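Local coordinates for protein glycerol kinase, putative (Plasmodium falciparum, PDB 2W40) that probably phosphorylates glycerol with ATP to give sn-glycerol 3-phosphate, as a member of the FGGY family of sugar kinases, at residues Ile126-Ala140 with Thr190-Met204. Sequence-based numbering, arbitrary orientation.
Sequences IQKKTGTYFNTYFSA and TLLMDINTLQWDEKM. With EDO (1,2-ethanediol), chain B; EDO (1,2-ethanediol), chain D.
The ring of Phe134 turns its edge to Leu191 CD2 and Met204 CE, CE1 lying 4.2 Å from Met204 CE; it also makes a T-shaped (edge-to-face) contact with Phe141. The Phe138 ring meets the backbone N of Thr190 and Leu191 obliquely, and Tyr137 CE2 lies at its edge, in the ring plane. An ethanediol, probably from the crystallisation liquor, covers one face of Tyr133; Thr190 OG1 and Leu192 O lie in plane at the Trp200 edge. In this part of the N-terminal FGGY domain, of the actin-like ATPase fold, the end of helix 123-130 and the loop beyond it pack on the loop leading into helix 202-207. Leu191 is the apolar wedge: CD2 lies 3.6 Å from Thr132 CG2 and beside Thr130 OG1, while CB meets Ala140 CB at a tight 3.5 Å, the short alanine letting the backbones come close. Thr130 suits a helix end because OG1, between backbone N and carbonyl carbon (chi1 70°), turns back to bond Ile126 O, leaving CG2 for Met204 CG. Gly131 follows with positive phi, which glycine accommodates readily, and Lys129 O is taken by Ile195 N in a nearly straight bond (165°). Water 1 links Lys128 O with Asp194 OD1 and Asn196 ND2, whose amide also bonds Tyr284; water 2 bridges Thr130 O and Met193 O. Lys129, bent at three torsions, reaches Asp201 in a salt bridge with weak hydrogen bonds to both oxygens, and NZ bonds O2 of a second ethanediol, also probably from the liquor, at 2.7 Å. Asp201 also N-caps helix 202-207, its OD2 accepting from Met204 N at 2.9 Å on the anti side, 26° out of the carboxylate plane.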
loop_
_atom_site.group_PDB
_atom_site.type_symbol
_atom_site.label_atom_id
_atom_site.label_comp_id
_atom_site.label_asym_id
_atom_site.label_seq_id
_atom_site.Cartn_x
_atom_site.Cartn_y
_atom_site.Cartn_z
ATOM N N ILE C 126 6.124 19.250 -32.336
ATOM C CA ILE C 126 7.185 18.454 -31.652
ATOM C C ILE C 126 7.107 16.947 -32.100
ATOM O O ILE C 126 8.090 16.314 -32.368
ATOM C CB ILE C 126 7.124 18.648 -30.118
ATOM C CG1 ILE C 126 7.172 20.183 -29.779
ATOM C CG2 ILE C 126 8.115 17.721 -29.432
ATOM C CD1 ILE C 126 8.396 20.816 -30.095
ATOM N N GLN C 127 5.882 16.459 -32.175
ATOM C CA GLN C 127 5.623 15.076 -32.531
ATOM C C GLN C 127 6.014 14.812 -33.943
ATOM O O GLN C 127 6.663 13.796 -34.248
ATOM C CB GLN C 127 4.202 14.718 -32.217
ATOM C CG GLN C 127 3.901 13.202 -32.516
ATOM C CD GLN C 127 2.416 12.875 -32.664
ATOM O OE1 GLN C 127 1.544 13.737 -32.971
ATOM N NE2 GLN C 127 2.123 11.586 -32.493
ATOM N N LYS C 128 5.686 15.722 -34.863
ATOM C CA LYS C 128 6.056 15.541 -36.287
ATOM C C LYS C 128 7.577 15.514 -36.414
ATOM O O LYS C 128 8.149 14.750 -37.122
ATOM C CB LYS C 128 5.474 16.622 -37.171
ATOM C CG LYS C 128 3.937 16.582 -37.421
ATOM C CD LYS C 128 3.375 15.124 -37.729
ATOM C CE LYS C 128 1.861 15.131 -38.051
ATOM N NZ LYS C 128 1.093 13.900 -37.574
ATOM N N LYS C 129 8.250 16.360 -35.651
ATOM C CA LYS C 129 9.700 16.417 -35.760
ATOM C C LYS C 129 10.383 15.156 -35.219
ATOM O O LYS C 129 11.311 14.680 -35.820
ATOM C CB LYS C 129 10.165 17.693 -35.120
ATOM C CG LYS C 129 11.685 17.887 -35.072
ATOM C CD LYS C 129 12.401 17.933 -36.415
ATOM C CE LYS C 129 12.076 19.199 -37.390
ATOM N NZ LYS C 129 12.432 20.497 -36.689
ATOM N N THR C 130 9.976 14.766 -33.998
ATOM C CA THR C 130 10.724 13.811 -33.173
ATOM C C THR C 130 10.073 12.471 -32.995
ATOM O O THR C 130 10.693 11.552 -32.512
ATOM C CB THR C 130 11.072 14.387 -31.749
ATOM O OG1 THR C 130 9.824 14.462 -31.020
ATOM C CG2 THR C 130 11.860 15.701 -31.819
ATOM N N GLY C 131 8.774 12.367 -33.224
ATOM C CA GLY C 131 8.021 11.177 -32.863
ATOM C C GLY C 131 7.287 11.055 -31.538
ATOM O O GLY C 131 6.473 10.168 -31.321
ATOM N N THR C 132 7.439 12.101 -30.729
ATOM C CA THR C 132 6.856 12.165 -29.408
ATOM C C THR C 132 6.462 13.615 -29.049
ATOM O O THR C 132 7.021 14.533 -29.608
ATOM C CB THR C 132 7.897 11.648 -28.291
ATOM O OG1 THR C 132 7.219 11.450 -27.040
ATOM C CG2 THR C 132 9.165 12.577 -28.238
ATOM N N TYR C 133 5.511 13.686 -28.120
ATOM C CA TYR C 133 5.282 14.969 -27.385
ATOM C C TYR C 133 6.342 15.112 -26.290
ATOM O O TYR C 133 7.068 14.164 -26.003
ATOM C CB TYR C 133 3.920 14.942 -26.768
ATOM C CG TYR C 133 2.724 14.789 -27.682
ATOM C CD1 TYR C 133 2.665 15.408 -28.861
ATOM C CD2 TYR C 133 1.709 13.962 -27.357
ATOM C CE1 TYR C 133 1.544 15.396 -29.656
ATOM C CE2 TYR C 133 0.622 13.818 -28.210
ATOM C CZ TYR C 133 0.554 14.594 -29.373
ATOM O OH TYR C 133 -0.559 14.491 -30.247
ATOM N N PHE C 134 6.509 16.326 -25.745
ATOM C CA PHE C 134 7.331 16.509 -24.546
ATOM C C PHE C 134 6.831 15.545 -23.488
ATOM O O PHE C 134 5.619 15.395 -23.255
ATOM C CB PHE C 134 7.178 17.957 -23.993
ATOM C CG PHE C 134 7.787 19.059 -24.862
ATOM C CD1 PHE C 134 8.801 18.826 -25.812
ATOM C CD2 PHE C 134 7.346 20.364 -24.746
ATOM C CE1 PHE C 134 9.365 19.876 -26.604
ATOM C CE2 PHE C 134 7.916 21.368 -25.578
ATOM C CZ PHE C 134 8.939 21.148 -26.399
ATOM N N ASN C 135 7.799 14.992 -22.748
ATOM C CA ASN C 135 7.521 14.113 -21.646
ATOM C C ASN C 135 8.694 14.088 -20.670
ATOM O O ASN C 135 9.714 14.693 -20.943
ATOM C CB ASN C 135 7.126 12.721 -22.181
ATOM C CG ASN C 135 8.226 12.084 -22.999
ATOM O OD1 ASN C 135 9.443 12.140 -22.573
ATOM N ND2 ASN C 135 7.842 11.410 -24.116
ATOM N N THR C 136 8.521 13.387 -19.567
ATOM C CA THR C 136 9.561 13.284 -18.550
ATOM C C THR C 136 10.554 12.170 -18.817
ATOM O O THR C 136 11.515 11.982 -18.021
ATOM C CB THR C 136 9.005 13.078 -17.129
ATOM O OG1 THR C 136 8.306 11.851 -17.154
ATOM C CG2 THR C 136 8.008 14.209 -16.734
ATOM N N TYR C 137 10.293 11.439 -19.901
ATOM C CA TYR C 137 10.836 10.071 -20.185
ATOM C C TYR C 137 12.122 10.182 -21.069
ATOM O O TYR C 137 13.168 9.551 -20.751
ATOM C CB TYR C 137 9.713 9.324 -20.911
ATOM C CG TYR C 137 10.023 7.943 -21.448
ATOM C CD1 TYR C 137 10.938 7.080 -20.809
ATOM C CD2 TYR C 137 9.308 7.478 -22.488
ATOM C CE1 TYR C 137 11.146 5.746 -21.344
ATOM C CE2 TYR C 137 9.544 6.226 -23.020
ATOM C CZ TYR C 137 10.417 5.347 -22.415
ATOM O OH TYR C 137 10.582 4.084 -22.982
ATOM N N PHE C 138 12.016 10.922 -22.195
ATOM C CA PHE C 138 13.142 11.157 -23.126
ATOM C C PHE C 138 14.280 11.949 -22.540
ATOM O O PHE C 138 14.135 12.486 -21.494
ATOM C CB PHE C 138 12.636 11.655 -24.434
ATOM C CG PHE C 138 12.051 10.576 -25.338
ATOM C CD1 PHE C 138 11.563 9.373 -24.840
ATOM C CD2 PHE C 138 12.100 10.754 -26.714
ATOM C CE1 PHE C 138 11.070 8.380 -25.726
ATOM C CE2 PHE C 138 11.593 9.786 -27.601
ATOM C CZ PHE C 138 11.031 8.628 -27.074
ATOM N N SER C 139 15.436 11.961 -23.195
ATOM C CA SER C 139 16.645 12.529 -22.564
ATOM C C SER C 139 16.565 14.063 -22.417
ATOM O O SER C 139 17.169 14.612 -21.466
ATOM C CB SER C 139 17.892 12.216 -23.390
ATOM O OG SER C 139 18.027 10.837 -23.585
ATOM N N ALA C 140 15.891 14.706 -23.380
ATOM C CA ALA C 140 16.083 16.180 -23.592
ATOM C C ALA C 140 15.789 16.995 -22.313
ATOM O O ALA C 140 16.568 17.890 -21.970
ATOM C CB ALA C 140 15.201 16.708 -24.696
ATOM N N THR C 190 15.925 10.649 -27.641
ATOM C CA THR C 190 16.528 11.839 -26.987
ATOM C C THR C 190 15.627 13.110 -27.005
ATOM O O THR C 190 15.869 14.037 -26.163
ATOM C CB THR C 190 17.885 12.200 -27.695
ATOM O OG1 THR C 190 17.612 12.610 -29.035
ATOM C CG2 THR C 190 18.993 11.127 -27.573
ATOM N N LEU C 191 14.677 13.169 -27.957
ATOM C CA LEU C 191 13.827 14.343 -28.223
ATOM C C LEU C 191 14.623 15.416 -29.016
ATOM O O LEU C 191 14.184 16.548 -29.140
ATOM C CB LEU C 191 13.182 14.910 -26.977
ATOM C CG LEU C 191 11.684 14.777 -26.812
ATOM C CD1 LEU C 191 11.151 15.095 -25.361
ATOM C CD2 LEU C 191 11.072 15.612 -27.809
ATOM N N LEU C 192 15.856 15.029 -29.479
ATOM C CA LEU C 192 16.758 15.908 -30.230
ATOM C C LEU C 192 16.939 15.544 -31.714
ATOM O O LEU C 192 17.569 16.330 -32.445
ATOM C CB LEU C 192 18.126 16.035 -29.595
ATOM C CG LEU C 192 18.117 16.386 -28.140
ATOM C CD1 LEU C 192 19.572 16.258 -27.665
ATOM C CD2 LEU C 192 17.502 17.779 -27.926
ATOM N N MET C 193 16.485 14.336 -32.129
ATOM C CA MET C 193 16.722 13.898 -33.480
ATOM C C MET C 193 15.451 14.133 -34.315
ATOM O O MET C 193 14.356 13.851 -33.832
ATOM C CB MET C 193 17.022 12.416 -33.481
ATOM C CG MET C 193 17.555 11.927 -34.821
ATOM S SD MET C 193 17.685 10.122 -34.959
ATOM C CE MET C 193 15.944 9.666 -35.306
ATOM N N ASP C 194 15.631 14.502 -35.575
ATOM C CA ASP C 194 14.585 14.575 -36.591
ATOM C C ASP C 194 14.260 13.118 -36.991
ATOM O O ASP C 194 15.146 12.399 -37.503
ATOM C CB ASP C 194 15.045 15.367 -37.772
ATOM C CG ASP C 194 13.896 15.554 -38.822
ATOM O OD1 ASP C 194 13.187 14.589 -39.167
ATOM O OD2 ASP C 194 13.758 16.708 -39.345
ATOM N N ILE C 195 13.060 12.671 -36.637
ATOM C CA ILE C 195 12.667 11.250 -36.859
ATOM C C ILE C 195 12.636 10.786 -38.328
ATOM O O ILE C 195 12.731 9.602 -38.607
ATOM C CB ILE C 195 11.285 11.001 -36.187
ATOM C CG1 ILE C 195 10.951 9.506 -35.979
ATOM C CG2 ILE C 195 10.119 11.607 -36.897
ATOM C CD1 ILE C 195 11.964 8.769 -35.170
ATOM N N ASN C 196 12.433 11.755 -39.248
ATOM C CA ASN C 196 12.418 11.523 -40.701
ATOM C C ASN C 196 13.818 11.604 -41.324
ATOM O O ASN C 196 14.183 10.762 -42.134
ATOM C CB ASN C 196 11.460 12.466 -41.404
ATOM C CG ASN C 196 10.062 12.121 -41.151
ATOM O OD1 ASN C 196 9.574 11.101 -41.683
ATOM N ND2 ASN C 196 9.395 12.880 -40.293
ATOM N N THR C 197 14.631 12.583 -40.933
ATOM C CA THR C 197 15.927 12.764 -41.566
ATOM C C THR C 197 17.097 12.022 -40.851
ATOM O O THR C 197 18.216 11.920 -41.406
ATOM C CB THR C 197 16.308 14.203 -41.672
ATOM O OG1 THR C 197 16.622 14.675 -40.344
ATOM C CG2 THR C 197 15.226 15.056 -42.291
ATOM N N LEU C 198 16.858 11.586 -39.592
ATOM C CA LEU C 198 17.829 10.869 -38.845
ATOM C C LEU C 198 19.040 11.698 -38.483
ATOM O O LEU C 198 20.151 11.172 -38.272
ATOM C CB LEU C 198 18.253 9.574 -39.502
ATOM C CG LEU C 198 17.105 8.619 -39.907
ATOM C CD1 LEU C 198 17.645 7.312 -40.536
ATOM C CD2 LEU C 198 16.086 8.351 -38.882
ATOM N N GLN C 199 18.826 13.019 -38.410
ATOM C CA GLN C 199 19.877 13.927 -37.949
ATOM C C GLN C 199 19.523 14.703 -36.704
ATOM O O GLN C 199 18.379 14.924 -36.431
ATOM C CB GLN C 199 20.068 14.966 -39.042
ATOM C CG GLN C 199 20.361 14.423 -40.480
ATOM C CD GLN C 199 21.685 13.762 -40.611
ATOM O OE1 GLN C 199 22.611 14.007 -39.807
ATOM N NE2 GLN C 199 21.816 12.880 -41.608
ATOM N N TRP C 200 20.497 15.076 -35.918
ATOM C CA TRP C 200 20.275 16.001 -34.792
ATOM C C TRP C 200 19.619 17.251 -35.346
ATOM O O TRP C 200 20.049 17.765 -36.409
ATOM C CB TRP C 200 21.573 16.350 -34.119
ATOM C CG TRP C 200 22.348 15.201 -33.530
ATOM C CD1 TRP C 200 23.590 14.836 -33.863
ATOM C CD2 TRP C 200 21.892 14.261 -32.559
ATOM N NE1 TRP C 200 24.014 13.746 -33.131
ATOM C CE2 TRP C 200 23.000 13.383 -32.290
ATOM C CE3 TRP C 200 20.708 14.111 -31.804
ATOM C CZ2 TRP C 200 22.923 12.333 -31.362
ATOM C CZ3 TRP C 200 20.626 13.063 -30.887
ATOM C CH2 TRP C 200 21.768 12.200 -30.639
ATOM N N ASP C 201 18.594 17.710 -34.654
ATOM C CA ASP C 201 17.779 18.856 -35.118
ATOM C C ASP C 201 18.176 20.140 -34.376
ATOM O O ASP C 201 18.091 20.228 -33.122
ATOM C CB ASP C 201 16.334 18.567 -34.884
ATOM C CG ASP C 201 15.443 19.632 -35.518
ATOM O OD1 ASP C 201 15.443 19.774 -36.760
ATOM O OD2 ASP C 201 14.850 20.374 -34.699
ATOM N N GLU C 202 18.556 21.141 -35.162
ATOM C CA GLU C 202 18.998 22.414 -34.591
ATOM C C GLU C 202 17.933 23.104 -33.737
ATOM O O GLU C 202 18.215 23.594 -32.646
ATOM C CB GLU C 202 19.541 23.364 -35.693
ATOM C CG GLU C 202 20.246 24.580 -35.097
ATOM C CD GLU C 202 20.810 25.542 -36.141
ATOM O OE1 GLU C 202 21.007 25.110 -37.308
ATOM O OE2 GLU C 202 21.019 26.721 -35.742
ATOM N N LYS C 203 16.684 23.057 -34.213
ATOM C CA LYS C 203 15.590 23.676 -33.508
ATOM C C LYS C 203 15.339 23.006 -32.160
ATOM O O LYS C 203 15.170 23.636 -31.112
ATOM C CB LYS C 203 14.325 23.642 -34.379
ATOM C CG LYS C 203 14.284 24.540 -35.617
ATOM C CD LYS C 203 12.863 24.690 -36.239
ATOM C CE LYS C 203 13.010 25.255 -37.659
ATOM N NZ LYS C 203 13.854 24.314 -38.506
ATOM N N MET C 204 15.303 21.656 -32.124
ATOM C CA MET C 204 15.158 20.996 -30.866
ATOM C C MET C 204 16.321 21.317 -29.915
ATOM O O MET C 204 16.132 21.459 -28.692
ATOM C CB MET C 204 15.094 19.487 -31.073
ATOM C CG MET C 204 13.888 18.958 -31.891
ATOM S SD MET C 204 12.276 19.618 -31.378
ATOM C CE MET C 204 12.249 19.350 -29.597
HETATM C C1 EDO B . 2.768 10.732 -28.942
HETATM O O1 EDO B . 1.523 10.084 -29.299
HETATM C C2 EDO B . 3.131 10.510 -27.499
HETATM O O2 EDO B . 4.294 11.155 -27.193
HETATM C C1 EDO D . 10.429 22.279 -33.030
HETATM O O1 EDO D . 9.622 23.337 -33.556
HETATM C C2 EDO D . 9.942 21.113 -33.850
HETATM O O2 EDO D . 10.254 21.319 -35.243
HETATM O O HOH W 1 10.599 15.009 -38.939
HETATM O O HOH W 2 13.452 11.335 -32.764
#